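Local coordinates for pullulanase C protein (Klebsiella pneumoniae subsp. pneumoniae NTUH-K2044, PDB 5HJ1) that is a type II secretion component of the GspC family, probably serving pullulanase export, whose PDZ domain binds a fatty acid, at residues A[82-87]-A[93-98]. Sequence-based numbering, arbitrary orientation.
With VCA (vaccenic acid), chain B.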
loop_
_atom_site.group_PDB
_atom_site.type_symbol
_atom_site.label_atom_id
_atom_site.label_comp_id
_atom_site.label_asym_id
_atom_site.label_seq_id
_atom_site.Cartn_x
_atom_site.Cartn_y
_atom_site.Cartn_z
ATOM N N GLU A 82 13.843 1.857 -1.087
ATOM C CA GLU A 82 13.226 0.762 -0.326
ATOM C C GLU A 82 12.157 1.457 0.432
ATOM O O GLU A 82 12.367 2.561 0.936
ATOM C CB GLU A 82 14.220 0.074 0.651
ATOM C CG GLU A 82 13.636 -1.084 1.471
ATOM C CD GLU A 82 14.675 -1.980 2.130
ATOM O OE1 GLU A 82 14.651 -2.155 3.384
ATOM O OE2 GLU A 82 15.582 -2.516 1.446
ATOM N N ILE A 83 10.980 0.823 0.474
ATOM C CA ILE A 83 9.849 1.402 1.142
ATOM C C ILE A 83 9.171 0.393 2.009
ATOM O O ILE A 83 9.316 -0.846 1.780
ATOM C CB ILE A 83 8.816 1.977 0.162
ATOM C CG1 ILE A 83 8.272 0.870 -0.780
ATOM C CG2 ILE A 83 9.445 3.106 -0.630
ATOM C CD1 ILE A 83 7.141 1.360 -1.618
ATOM N N THR A 84 8.525 0.841 3.058
ATOM C CA THR A 84 7.855 -0.096 3.937
ATOM C C THR A 84 6.369 0.152 3.954
ATOM O O THR A 84 5.926 1.311 4.066
ATOM C CB THR A 84 8.361 0.081 5.339
ATOM O OG1 THR A 84 9.795 -0.122 5.350
ATOM C CG2 THR A 84 7.724 -0.840 6.337
ATOM N N LEU A 85 5.619 -0.916 3.947
ATOM C CA LEU A 85 4.182 -0.849 4.049
ATOM C C LEU A 85 3.768 -1.476 5.379
ATOM O O LEU A 85 4.313 -2.558 5.782
ATOM C CB LEU A 85 3.562 -1.699 2.943
ATOM C CG LEU A 85 2.238 -1.419 2.380
ATOM C CD1 LEU A 85 2.046 0.049 1.970
ATOM C CD2 LEU A 85 2.124 -2.357 1.130
ATOM N N THR A 86 2.914 -0.818 6.147
ATOM C CA THR A 86 2.284 -1.377 7.311
ATOM C C THR A 86 0.883 -1.860 6.906
ATOM O O THR A 86 0.120 -1.058 6.376
ATOM C CB THR A 86 2.166 -0.381 8.447
ATOM O OG1 THR A 86 3.460 0.134 8.763
ATOM C CG2 THR A 86 1.590 -1.020 9.672
ATOM N N VAL A 87 0.615 -3.131 7.160
ATOM C CA VAL A 87 -0.701 -3.697 6.897
ATOM C C VAL A 87 -1.343 -4.211 8.181
ATOM O O VAL A 87 -0.620 -4.560 9.126
ATOM C CB VAL A 87 -0.631 -4.855 5.848
ATOM C CG1 VAL A 87 -0.103 -4.349 4.512
ATOM C CG2 VAL A 87 0.172 -6.006 6.344
ATOM N N ARG A 93 -0.919 -5.699 13.163
ATOM C CA ARG A 93 -0.112 -4.959 12.221
ATOM C C ARG A 93 1.136 -5.766 11.885
ATOM O O ARG A 93 1.698 -6.546 12.686
ATOM C CB ARG A 93 0.306 -3.598 12.754
ATOM C CG ARG A 93 -0.779 -2.514 12.721
ATOM C CD ARG A 93 -0.311 -1.323 13.529
ATOM N NE ARG A 93 -1.057 -0.058 13.404
ATOM C CZ ARG A 93 -2.354 0.118 13.639
ATOM N NH1 ARG A 93 -3.168 -0.915 13.843
ATOM N NH2 ARG A 93 -2.867 1.337 13.538
ATOM N N HIS A 94 1.567 -5.567 10.654
ATOM C CA HIS A 94 2.766 -6.194 10.117
ATOM C C HIS A 94 3.453 -5.213 9.196
ATOM O O HIS A 94 2.791 -4.597 8.339
ATOM C CB HIS A 94 2.467 -7.444 9.298
ATOM C CG HIS A 94 1.786 -8.574 10.015
ATOM N ND1 HIS A 94 2.420 -9.791 10.231
ATOM C CD2 HIS A 94 0.507 -8.751 10.396
ATOM C CE1 HIS A 94 1.570 -10.640 10.772
ATOM N NE2 HIS A 94 0.409 -10.027 10.918
ATOM N N ASP A 95 4.752 -5.091 9.225
ATOM C CA ASP A 95 5.553 -4.250 8.338
ATOM C C ASP A 95 6.241 -5.116 7.313
ATOM O O ASP A 95 6.904 -6.128 7.685
ATOM C CB ASP A 95 6.640 -3.426 9.060
ATOM C CG ASP A 95 6.142 -2.154 9.709
ATOM O OD1 ASP A 95 4.981 -1.743 9.638
ATOM O OD2 ASP A 95 6.994 -1.524 10.404
ATOM N N ILE A 96 6.169 -4.722 6.059
ATOM C CA ILE A 96 6.753 -5.409 4.976
ATOM C C ILE A 96 7.540 -4.376 4.210
ATOM O O ILE A 96 7.033 -3.275 3.979
ATOM C CB ILE A 96 5.693 -5.992 4.039
ATOM C CG1 ILE A 96 4.669 -6.792 4.786
ATOM C CG2 ILE A 96 6.334 -6.841 2.957
ATOM C CD1 ILE A 96 5.223 -7.911 5.600
ATOM N N ALA A 97 8.805 -4.677 3.913
ATOM C CA ALA A 97 9.632 -3.801 3.085
ATOM C C ALA A 97 9.804 -4.328 1.671
ATOM O O ALA A 97 9.821 -5.510 1.424
ATOM C CB ALA A 97 10.980 -3.555 3.754
ATOM N N PHE A 98 9.936 -3.376 0.757
ATOM C CA PHE A 98 10.057 -3.645 -0.645
ATOM C C PHE A 98 11.228 -2.904 -1.272
ATOM O O PHE A 98 11.274 -1.708 -1.179
ATOM C CB PHE A 98 8.755 -3.199 -1.399
ATOM C CG PHE A 98 7.513 -3.888 -0.898
ATOM C CD1 PHE A 98 7.109 -5.113 -1.410
ATOM C CD2 PHE A 98 6.764 -3.362 0.168
ATOM C CE1 PHE A 98 5.975 -5.717 -0.901
ATOM C CE2 PHE A 98 5.684 -3.982 0.713
ATOM C CZ PHE A 98 5.274 -5.162 0.167
HETATM O O2 VCA B . 10.193 -7.261 -9.601
HETATM C C1 VCA B . 11.348 -6.902 -9.287
HETATM O O1 VCA B . 12.370 -7.520 -9.665
HETATM C C2 VCA B . 11.500 -5.679 -8.404
HETATM C C3 VCA B . 11.854 -4.452 -9.241
HETATM C C4 VCA B . 10.767 -3.382 -9.160
HETATM C C5 VCA B . 9.948 -3.506 -7.880
HETATM C C6 VCA B . 8.957 -4.653 -7.983
HETATM C C7 VCA B . 7.968 -4.669 -6.827
HETATM C C8 VCA B . 7.501 -3.276 -6.405
HETATM C C9 VCA B . 6.514 -3.420 -5.253
HETATM C C10 VCA B . 6.052 -2.121 -4.602
HETATM C C11 VCA B . 5.275 -2.515 -3.398
HETATM C C12 VCA B . 4.449 -1.744 -2.722
HETATM C C13 VCA B . 4.032 -0.336 -3.077
HETATM C C14 VCA B . 2.783 -0.176 -2.231
HETATM C C15 VCA B . 2.075 1.163 -2.216
HETATM C C16 VCA B . 0.696 0.818 -1.677
HETATM C C17 VCA B . -0.035 1.972 -1.048
HETATM C C18 VCA B . -1.394 1.446 -0.635
#
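Thr86 OG1 donates a short hydrogen bond to Asp95 OD1, 2.6 Å away. The hydroxyl meets the syn side of the carboxylate but lies 32° out of its plane. Thr86 OG1 stands beside its own backbone N (chi1 -56°), and this turns the hydroxyl to the aspartate. The methyl CG2 of Thr84 packs against Asp95 CB at 3.9 Å, so two threonines border the acid on this face. Along the two strands, Ile83, Leu85 and Val87 pair with Phe98, Ile96 and His94, with two backbone hydrogen bonds in each pair. Leu85 N to Ile96 O is nearly straight, 2.8 Å with 169° at the hydrogen.

Ile83, Leu85 and Phe98 on the other face are apolar and meet the ligand. Leu85 CB touches the edge of the Phe98 ring at CE2, 3.8 Å away. One ring face takes C11 of vaccenic acid, 3.6 Å from Phe98 CG. Ile83 CD1 reaches C13 of the fatty acid at 3.8 Å, and Leu85 CD1 lies near C16. Leu44 and Leu50 also pack on Phe98. Thr86 bonds through its backbone to strand 54-59, placing 82-87 between that strand and 93-98. The arrangement is an antiparallel beta hairpin of the PDZ domain, with Ile83, Leu85 and Phe98 lining its fatty-acid pocket.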